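Local structure of intracellular exo-alpha-(1->5)-L-arabinofuranosidase (Bifidobacterium longum, 2Y2W) at residues M209-W220 / E249-M260; L391-C399 / A465-D473. The protein cleaves terminal alpha-(1->5)-arabinofuranosyl bonds in branched and debranched arabinans, and also acts on wheat arabinoxylan, in plant cell wall degradation. All blocks are in the same frame, centred on the assembly; numbering follows the deposited sequence.

Contact 1 (M209-W220 / E249-M260); sequences MWCIGNEMDGPW and ELVACGSSGAYM
Strands 209-212 and 249-252 run parallel, 4.7 Å apart at their axes and with 26° between their directions, and three backbone bonds join them: W210 N to E249 O, V251 N to W210 O (2.8 Å) and I212 N to V251 O. Side chains alternate across this pair. On one face V251 packs against C211 and M209, whose extended chain carries CE to 3.8 Å from V251 CG2; on the other, L250 CD2 meets W210 CB and I212 CD1 lies against L250 CB.

Beyond the strands the chains are held by side chains instead. C253 SG sits against the G213 peptide, 3.4 Å from G213 C, and also touches M216 CG. Farther on, D217 grips S256 with both carboxylate oxygens: S256 OG donates to OD1 of D217 (2.6 Å), while S256 N donates to OD2 of D217 (3.1 Å, N-H...O 154°) on its syn lone pair. M260 CE also comes within 3.4 Å of D217 OD2. The same S256 OG lies 3.2 Å from CG of E215, the proton donor/acceptor by similarity, and S256 CB meets the edge of the W220 ring. W220 NE1 in turn gives E215 OE1 a weak bond in the plane of the indole, and H284 takes up OE2, an arrangement consistent with second-shell residues orienting the E215 side chain.

The unit is a beta-alpha-beta crossover, strands four and five of an eight-stranded TIM barrel. Helix 227-244 covers the W210, I212 and L250 face, strand 162-167 pairs with 209-212, and from strand 335-341 the probable nucleophile E340 reaches N214 and E215.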
loop_
_atom_site.group_PDB
_atom_site.type_symbol
_atom_site.label_atom_id
_atom_site.label_comp_id
_atom_site.label_asym_id
_atom_site.label_seq_id
_atom_site.Cartn_x
_atom_site.Cartn_y
_atom_site.Cartn_z
ATOM N N MET D 209 -17.511 -16.003 -10.140
ATOM C CA MET D 209 -17.754 -14.570 -10.026
ATOM C C MET D 209 -17.191 -13.998 -8.724
ATOM O O MET D 209 -17.541 -14.449 -7.628
ATOM C CB MET D 209 -19.253 -14.281 -10.155
ATOM C CG MET D 209 -19.594 -12.864 -10.563
ATOM S SD MET D 209 -21.334 -12.726 -11.006
ATOM C CE MET D 209 -21.506 -10.952 -11.180
ATOM N N TRP D 210 -16.315 -13.004 -8.866
ATOM C CA TRP D 210 -15.628 -12.384 -7.736
ATOM C C TRP D 210 -15.806 -10.872 -7.740
ATOM O O TRP D 210 -15.702 -10.231 -8.788
ATOM C CB TRP D 210 -14.130 -12.701 -7.770
ATOM C CG TRP D 210 -13.781 -14.143 -7.564
ATOM C CD1 TRP D 210 -14.011 -15.175 -8.427
ATOM C CD2 TRP D 210 -13.107 -14.711 -6.432
ATOM N NE1 TRP D 210 -13.541 -16.351 -7.896
ATOM C CE2 TRP D 210 -12.979 -16.093 -6.675
ATOM C CE3 TRP D 210 -12.603 -14.184 -5.236
ATOM C CZ2 TRP D 210 -12.367 -16.957 -5.769
ATOM C CZ3 TRP D 210 -11.996 -15.042 -4.336
ATOM C CH2 TRP D 210 -11.883 -16.415 -4.607
ATOM N N CYS D 211 -16.062 -10.309 -6.563
ATOM C CA CYS D 211 -16.126 -8.861 -6.397
ATOM C C CYS D 211 -14.827 -8.328 -5.800
ATOM O O CYS D 211 -14.463 -8.662 -4.668
ATOM C CB CYS D 211 -17.317 -8.464 -5.524
ATOM S SG CYS D 211 -18.902 -8.940 -6.217
ATOM N N ILE D 212 -14.128 -7.508 -6.578
ATOM C CA ILE D 212 -12.864 -6.932 -6.144
ATOM C C ILE D 212 -13.134 -5.696 -5.285
ATOM O O ILE D 212 -13.222 -4.569 -5.783
ATOM C CB ILE D 212 -11.939 -6.618 -7.347
ATOM C CG1 ILE D 212 -11.815 -7.852 -8.248
ATOM C CG2 ILE D 212 -10.558 -6.185 -6.867
ATOM C CD1 ILE D 212 -11.427 -7.551 -9.671
ATOM N N GLY D 213 -13.282 -5.933 -3.985
ATOM C CA GLY D 213 -13.582 -4.877 -3.028
ATOM C C GLY D 213 -15.060 -4.580 -2.927
ATOM O O GLY D 213 -15.872 -5.153 -3.659
ATOM N N ASN D 214 -15.397 -3.673 -2.012
ATOM C CA ASN D 214 -16.766 -3.220 -1.818
ATOM C C ASN D 214 -16.847 -1.709 -1.634
ATOM O O ASN D 214 -16.061 -1.127 -0.881
ATOM C CB ASN D 214 -17.389 -3.906 -0.605
ATOM C CG ASN D 214 -18.818 -3.475 -0.373
ATOM O OD1 ASN D 214 -19.736 -3.957 -1.036
ATOM N ND2 ASN D 214 -19.017 -2.558 0.565
ATOM N N GLU D 215 -17.803 -1.092 -2.331
ATOM C CA GLU D 215 -18.141 0.330 -2.183
ATOM C C GLU D 215 -16.939 1.219 -1.849
ATOM O O GLU D 215 -16.984 2.025 -0.917
ATOM C CB GLU D 215 -19.254 0.511 -1.137
ATOM C CG GLU D 215 -20.620 -0.032 -1.564
ATOM C CD GLU D 215 -21.713 0.220 -0.533
ATOM O OE1 GLU D 215 -21.450 0.071 0.679
ATOM O OE2 GLU D 215 -22.844 0.562 -0.939
ATOM N N MET D 216 -15.875 1.072 -2.630
ATOM C CA MET D 216 -14.612 1.763 -2.369
ATOM C C MET D 216 -14.670 3.279 -2.586
ATOM O O MET D 216 -13.736 3.993 -2.219
ATOM C CB MET D 216 -13.480 1.135 -3.192
ATOM C CG MET D 216 -13.197 -0.324 -2.843
ATOM S SD MET D 216 -12.745 -0.582 -1.110
ATOM C CE MET D 216 -11.116 0.158 -1.079
ATOM N N ASP D 217 -15.771 3.757 -3.168
ATOM C CA ASP D 217 -15.996 5.189 -3.381
ATOM C C ASP D 217 -16.655 5.857 -2.178
ATOM O O ASP D 217 -16.535 7.070 -1.991
ATOM C CB ASP D 217 -16.839 5.428 -4.643
ATOM C CG ASP D 217 -18.255 4.880 -4.522
ATOM O OD1 ASP D 217 -18.453 3.861 -3.825
ATOM O OD2 ASP D 217 -19.173 5.472 -5.133
ATOM N N GLY D 218 -17.360 5.064 -1.374
ATOM C CA GLY D 218 -18.053 5.575 -0.195
ATOM C C GLY D 218 -17.088 5.958 0.911
ATOM O O GLY D 218 -16.245 5.149 1.295
ATOM N N PRO D 219 -17.197 7.198 1.426
ATOM C CA PRO D 219 -16.345 7.671 2.529
ATOM C C PRO D 219 -16.634 6.996 3.878
ATOM O O PRO D 219 -15.933 7.259 4.858
ATOM C CB PRO D 219 -16.655 9.173 2.600
ATOM C CG PRO D 219 -17.263 9.509 1.272
ATOM C CD PRO D 219 -18.030 8.286 0.883
ATOM N N TRP D 220 -17.655 6.141 3.921
ATOM C CA TRP D 220 -17.957 5.327 5.103
ATOM C C TRP D 220 -17.172 4.007 5.098
ATOM O O TRP D 220 -17.127 3.297 6.107
ATOM C CB TRP D 220 -19.459 5.033 5.177
ATOM C CG TRP D 220 -19.978 4.342 3.953
ATOM C CD1 TRP D 220 -20.007 2.994 3.717
ATOM C CD2 TRP D 220 -20.526 4.965 2.785
ATOM N NE1 TRP D 220 -20.542 2.741 2.478
ATOM C CE2 TRP D 220 -20.872 3.931 1.885
ATOM C CE3 TRP D 220 -20.762 6.297 2.413
ATOM C CZ2 TRP D 220 -21.443 4.185 0.632
ATOM C CZ3 TRP D 220 -21.330 6.552 1.168
ATOM C CH2 TRP D 220 -21.664 5.498 0.292
ATOM N N GLU D 249 -14.819 -14.479 -13.640
ATOM C CA GLU D 249 -15.617 -13.328 -14.041
ATOM C C GLU D 249 -15.561 -12.287 -12.925
ATOM O O GLU D 249 -16.103 -12.496 -11.841
ATOM C CB GLU D 249 -17.054 -13.754 -14.358
ATOM C CG GLU D 249 -17.140 -14.843 -15.429
ATOM C CD GLU D 249 -18.558 -15.317 -15.707
ATOM O OE1 GLU D 249 -19.364 -15.408 -14.755
ATOM O OE2 GLU D 249 -18.857 -15.612 -16.888
ATOM N N LEU D 250 -14.895 -11.168 -13.201
ATOM C CA LEU D 250 -14.498 -10.222 -12.156
ATOM C C LEU D 250 -15.283 -8.913 -12.157
ATOM O O LEU D 250 -15.493 -8.298 -13.206
ATOM C CB LEU D 250 -12.995 -9.946 -12.245
ATOM C CG LEU D 250 -12.102 -11.191 -12.201
ATOM C CD1 LEU D 250 -10.672 -10.847 -12.580
ATOM C CD2 LEU D 250 -12.155 -11.875 -10.839
ATOM N N VAL D 251 -15.696 -8.499 -10.961
ATOM C CA VAL D 251 -16.535 -7.313 -10.773
ATOM C C VAL D 251 -15.748 -6.174 -10.128
ATOM O O VAL D 251 -15.168 -6.342 -9.052
ATOM C CB VAL D 251 -17.780 -7.620 -9.891
ATOM C CG1 VAL D 251 -18.760 -6.453 -9.914
ATOM C CG2 VAL D 251 -18.466 -8.904 -10.337
ATOM N N ALA D 252 -15.736 -5.022 -10.795
ATOM C CA ALA D 252 -15.154 -3.803 -10.241
ATOM C C ALA D 252 -16.227 -2.983 -9.545
ATOM O O ALA D 252 -17.380 -2.968 -9.981
ATOM C CB ALA D 252 -14.500 -2.982 -11.331
ATOM N N CYS D 253 -15.841 -2.312 -8.460
ATOM C CA CYS D 253 -16.735 -1.406 -7.743
ATOM C C CYS D 253 -17.102 -0.226 -8.631
ATOM O O CYS D 253 -16.232 0.401 -9.237
ATOM C CB CYS D 253 -16.080 -0.879 -6.462
ATOM S SG CYS D 253 -15.634 -2.117 -5.229
ATOM N N GLY D 254 -18.396 0.056 -8.717
ATOM C CA GLY D 254 -18.879 1.242 -9.404
ATOM C C GLY D 254 -19.258 2.269 -8.363
ATOM O O GLY D 254 -18.537 2.462 -7.382
ATOM N N SER D 255 -20.396 2.921 -8.570
ATOM C CA SER D 255 -20.912 3.877 -7.599
ATOM C C SER D 255 -21.803 3.198 -6.561
ATOM O O SER D 255 -22.506 2.223 -6.860
ATOM C CB SER D 255 -21.657 5.016 -8.297
ATOM O OG SER D 255 -20.756 5.848 -9.013
ATOM N N SER D 256 -21.759 3.721 -5.339
ATOM C CA SER D 256 -22.583 3.217 -4.246
ATOM C C SER D 256 -24.009 3.752 -4.334
ATOM O O SER D 256 -24.876 3.368 -3.544
ATOM C CB SER D 256 -21.959 3.583 -2.902
ATOM O OG SER D 256 -20.687 2.978 -2.761
ATOM N N GLY D 257 -24.238 4.632 -5.307
ATOM C CA GLY D 257 -25.538 5.257 -5.530
ATOM C C GLY D 257 -25.463 6.335 -6.594
ATOM O O GLY D 257 -24.376 6.805 -6.941
ATOM N N ALA D 258 -26.628 6.726 -7.110
ATOM C CA ALA D 258 -26.725 7.757 -8.144
ATOM C C ALA D 258 -26.430 9.149 -7.589
ATOM O O ALA D 258 -26.041 10.053 -8.333
ATOM C CB ALA D 258 -28.099 7.724 -8.791
ATOM N N TYR D 259 -26.617 9.305 -6.280
ATOM C CA TYR D 259 -26.390 10.575 -5.586
ATOM C C TYR D 259 -24.910 10.943 -5.487
ATOM O O TYR D 259 -24.567 12.119 -5.330
ATOM C CB TYR D 259 -27.014 10.533 -4.183
ATOM C CG TYR D 259 -26.562 9.365 -3.327
ATOM C CD1 TYR D 259 -25.384 9.432 -2.580
ATOM C CD2 TYR D 259 -27.318 8.192 -3.260
ATOM C CE1 TYR D 259 -24.967 8.359 -1.797
ATOM C CE2 TYR D 259 -26.911 7.115 -2.478
ATOM C CZ TYR D 259 -25.737 7.206 -1.749
ATOM O OH TYR D 259 -25.330 6.146 -0.972
ATOM N N MET D 260 -24.048 9.930 -5.577
ATOM C CA MET D 260 -22.600 10.077 -5.401
ATOM C C MET D 260 -21.999 11.200 -6.251
ATOM O O MET D 260 -22.320 11.317 -7.436
ATOM C CB MET D 260 -21.883 8.753 -5.698
ATOM C CG MET D 260 -22.030 7.686 -4.610
ATOM S SD MET D 260 -21.380 8.177 -2.991
ATOM C CE MET D 260 -19.622 8.323 -3.318
#

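Contact 2 (L391-C399 / A465-D473)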
loop_
_atom_site.group_PDB
_atom_site.type_symbol
_atom_site.label_atom_id
_atom_site.label_comp_id
_atom_site.label_asym_id
_atom_site.label_seq_id
_atom_site.Cartn_x
_atom_site.Cartn_y
_atom_site.Cartn_z
ATOM N N LEU D 391 -38.897 -2.254 -9.865
ATOM C CA LEU D 391 -37.441 -2.293 -10.034
ATOM C C LEU D 391 -37.018 -3.538 -10.810
ATOM O O LEU D 391 -36.187 -3.456 -11.717
ATOM C CB LEU D 391 -36.716 -2.229 -8.685
ATOM C CG LEU D 391 -36.788 -0.949 -7.846
ATOM C CD1 LEU D 391 -36.111 -1.169 -6.503
ATOM C CD2 LEU D 391 -36.180 0.248 -8.558
ATOM N N MET D 392 -37.611 -4.677 -10.458
ATOM C CA MET D 392 -37.393 -5.937 -11.166
ATOM C C MET D 392 -37.806 -5.839 -12.638
ATOM O O MET D 392 -37.125 -6.381 -13.512
ATOM C CB MET D 392 -38.138 -7.082 -10.468
ATOM C CG MET D 392 -37.935 -8.461 -11.101
ATOM S SD MET D 392 -36.202 -8.938 -11.321
ATOM C CE MET D 392 -35.702 -9.225 -9.623
ATOM N N ILE D 393 -38.918 -5.148 -12.895
ATOM C CA ILE D 393 -39.394 -4.882 -14.259
ATOM C C ILE D 393 -38.364 -4.081 -15.064
ATOM O O ILE D 393 -38.067 -4.425 -16.211
ATOM C CB ILE D 393 -40.780 -4.167 -14.251
ATOM C CG1 ILE D 393 -41.885 -5.155 -13.852
ATOM C CG2 ILE D 393 -41.086 -3.516 -15.608
ATOM C CD1 ILE D 393 -43.215 -4.512 -13.489
ATOM N N THR D 394 -37.813 -3.030 -14.453
ATOM C CA THR D 394 -36.774 -2.214 -15.094
ATOM C C THR D 394 -35.514 -3.041 -15.355
ATOM O O THR D 394 -34.864 -2.887 -16.395
ATOM C CB THR D 394 -36.428 -0.955 -14.260
ATOM O OG1 THR D 394 -37.613 -0.178 -14.058
ATOM C CG2 THR D 394 -35.389 -0.086 -14.967
ATOM N N LEU D 395 -35.186 -3.920 -14.409
ATOM C CA LEU D 395 -34.045 -4.820 -14.550
ATOM C C LEU D 395 -34.248 -5.778 -15.720
ATOM O O LEU D 395 -33.333 -5.995 -16.515
ATOM C CB LEU D 395 -33.793 -5.598 -13.251
ATOM C CG LEU D 395 -33.151 -4.865 -12.066
ATOM C CD1 LEU D 395 -33.310 -5.682 -10.794
ATOM C CD2 LEU D 395 -31.681 -4.546 -12.320
ATOM N N LEU D 396 -35.455 -6.333 -15.822
ATOM C CA LEU D 396 -35.818 -7.224 -16.924
ATOM C C LEU D 396 -35.889 -6.480 -18.261
ATOM O O LEU D 396 -35.507 -7.025 -19.297
ATOM C CB LEU D 396 -37.137 -7.946 -16.631
ATOM C CG LEU D 396 -37.097 -9.100 -15.622
ATOM C CD1 LEU D 396 -38.490 -9.434 -15.115
ATOM C CD2 LEU D 396 -36.446 -10.336 -16.225
ATOM N N LYS D 397 -36.358 -5.233 -18.227
ATOM C CA LYS D 397 -36.412 -4.390 -19.427
ATOM C C LYS D 397 -35.027 -3.981 -19.924
ATOM O O LYS D 397 -34.874 -3.561 -21.072
ATOM C CB LYS D 397 -37.283 -3.153 -19.189
ATOM C CG LYS D 397 -38.734 -3.323 -19.629
ATOM C CD LYS D 397 -39.685 -2.352 -18.924
ATOM C CE LYS D 397 -39.872 -1.049 -19.693
ATOM N NZ LYS D 397 -38.682 -0.154 -19.610
ATOM N N HIS D 398 -34.025 -4.110 -19.058
ATOM C CA HIS D 398 -32.646 -3.778 -19.415
ATOM C C HIS D 398 -31.669 -4.919 -19.113
ATOM O O HIS D 398 -30.485 -4.682 -18.860
ATOM C CB HIS D 398 -32.206 -2.485 -18.716
ATOM C CG HIS D 398 -32.979 -1.276 -19.142
ATOM N ND1 HIS D 398 -32.708 -0.591 -20.308
ATOM C CD2 HIS D 398 -34.019 -0.631 -18.561
ATOM C CE1 HIS D 398 -33.547 0.423 -20.426
ATOM N NE2 HIS D 398 -34.353 0.422 -19.379
ATOM N N CYS D 399 -32.160 -6.156 -19.162
ATOM C CA CYS D 399 -31.319 -7.320 -18.878
ATOM C C CYS D 399 -30.410 -7.698 -20.052
ATOM O O CYS D 399 -29.816 -8.773 -20.068
ATOM C CB CYS D 399 -32.158 -8.512 -18.395
ATOM S SG CYS D 399 -33.061 -9.424 -19.666
ATOM N N ALA D 465 -47.779 6.046 -15.249
ATOM C CA ALA D 465 -48.290 5.345 -14.075
ATOM C C ALA D 465 -48.073 3.838 -14.186
ATOM O O ALA D 465 -47.643 3.195 -13.227
ATOM C CB ALA D 465 -49.766 5.663 -13.866
ATOM N N ILE D 466 -48.368 3.286 -15.362
ATOM C CA ILE D 466 -48.226 1.852 -15.611
ATOM C C ILE D 466 -46.849 1.538 -16.199
ATOM O O ILE D 466 -46.354 2.259 -17.070
ATOM C CB ILE D 466 -49.362 1.309 -16.536
ATOM C CG1 ILE D 466 -50.750 1.696 -16.001
ATOM C CG2 ILE D 466 -49.254 -0.211 -16.730
ATOM C CD1 ILE D 466 -51.113 1.110 -14.629
ATOM N N ASP D 467 -46.242 0.461 -15.700
ATOM C CA ASP D 467 -44.949 -0.032 -16.170
ATOM C C ASP D 467 -44.986 -1.561 -16.200
ATOM O O ASP D 467 -45.485 -2.180 -15.257
ATOM C CB ASP D 467 -43.835 0.466 -15.243
ATOM C CG ASP D 467 -42.443 0.253 -15.819
ATOM O OD1 ASP D 467 -42.310 0.092 -17.053
ATOM O OD2 ASP D 467 -41.475 0.258 -15.027
ATOM N N ALA D 468 -44.465 -2.168 -17.271
ATOM C CA ALA D 468 -44.598 -3.619 -17.479
ATOM C C ALA D 468 -43.479 -4.292 -18.289
ATOM O O ALA D 468 -42.818 -3.649 -19.110
ATOM C CB ALA D 468 -45.959 -3.933 -18.106
ATOM N N VAL D 469 -43.286 -5.591 -18.040
ATOM C CA VAL D 469 -42.404 -6.459 -18.842
ATOM C C VAL D 469 -43.109 -7.724 -19.312
ATOM O O VAL D 469 -44.016 -8.226 -18.646
ATOM C CB VAL D 469 -41.137 -6.933 -18.077
ATOM C CG1 VAL D 469 -40.030 -5.922 -18.183
ATOM C CG2 VAL D 469 -41.451 -7.287 -16.622
ATOM N N VAL D 470 -42.661 -8.249 -20.449
ATOM C CA VAL D 470 -43.142 -9.531 -20.955
ATOM C C VAL D 470 -41.964 -10.483 -21.163
ATOM O O VAL D 470 -41.016 -10.162 -21.881
ATOM C CB VAL D 470 -43.932 -9.375 -22.282
ATOM C CG1 VAL D 470 -44.409 -10.732 -22.794
ATOM C CG2 VAL D 470 -45.116 -8.435 -22.103
ATOM N N THR D 471 -42.027 -11.644 -20.515
ATOM C CA THR D 471 -41.052 -12.709 -20.745
ATOM C C THR D 471 -41.716 -13.880 -21.461
ATOM O O THR D 471 -42.841 -14.268 -21.128
ATOM C CB THR D 471 -40.369 -13.183 -19.443
ATOM O OG1 THR D 471 -41.350 -13.360 -18.414
ATOM C CG2 THR D 471 -39.337 -12.168 -18.982
ATOM N N TRP D 472 -41.011 -14.434 -22.445
ATOM C CA TRP D 472 -41.590 -15.421 -23.354
ATOM C C TRP D 472 -40.582 -16.476 -23.802
ATOM O O TRP D 472 -39.509 -16.150 -24.318
ATOM C CB TRP D 472 -42.196 -14.701 -24.567
ATOM C CG TRP D 472 -42.693 -15.594 -25.669
ATOM C CD1 TRP D 472 -42.144 -15.743 -26.910
ATOM C CD2 TRP D 472 -43.845 -16.446 -25.635
ATOM N NE1 TRP D 472 -42.877 -16.637 -27.650
ATOM C CE2 TRP D 472 -43.927 -17.085 -26.893
ATOM C CE3 TRP D 472 -44.814 -16.734 -24.665
ATOM C CZ2 TRP D 472 -44.941 -17.996 -27.208
ATOM C CZ3 TRP D 472 -45.822 -17.641 -24.979
ATOM C CH2 TRP D 472 -45.876 -18.259 -26.241
ATOM N N ASP D 473 -40.946 -17.740 -23.591
ATOM C CA ASP D 473 -40.167 -18.881 -24.071
ATOM C C ASP D 473 -40.828 -19.431 -25.335
ATOM O O ASP D 473 -41.965 -19.913 -25.293
ATOM C CB ASP D 473 -40.078 -19.966 -22.987
ATOM C CG ASP D 473 -38.915 -20.925 -23.197
ATOM O OD1 ASP D 473 -38.776 -21.483 -24.306
ATOM O OD2 ASP D 473 -38.142 -21.134 -22.236
HETATM O O HOH W 1 -38.377 0.534 -16.615
#
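The carboxylate of D467 has I393 CG2 over one face, 3.8 Å from D467 OD2, while K397 CE comes up to its other oxygen, OD1. This is helix-on-sheet packing: residues 391-397, the end of barrel helix 382-397, run at 50° to strand 466-473 of the C-terminal beta sandwich. V469 is the strand residue most covered by the helix. I393 CG1 rests 3.5 Å from V469 CG2, L396 CB touches V469 CG1, and that methyl presses up against both I393 O and K397 CG, each at 3.2 Å. The lysine runs along the strand past A468 O, then bends at chi3 (91°) and chi4, so that CE passes closest to D467 OD1 while NZ, 4.4 Å from D467 OD1 and beyond a salt bridge, is turned to a water. Replacing K397 by an alanine would probably uncover part of V469 CG1 and leave the water without its lysine donor and D467 without a nearby positive charge. On the far side of the helix, L391, M392 and L395 face strand 335-341. The water bridges the polar rim, accepting from K397 NZ at 3.1 Å, bonding T394 OG1 at 2.8 Å and donating a weak bond to D467 OD2 at 3.5 Å.

In the fold
Both contacts are buried, yet they illustrate how position in a fold selects chemistry. Contact 1 lies inside the barrel sheet and at its catalytic end, so main-chain bonding between adjacent strands gives way to a carboxylate-serine grip beside the probable catalytic residue E215. Contact 2, away from the annotated sites, joins the barrel's outer helix to another domain; there branched aliphatic side chains do most of the work, and the polar groups meet through water. The centres of contact 1 and contact 2 are about 25 Å apart, and the two share no helix or strand. Strand 335-341 borders both: its side chains touch 209-220 and 391-399.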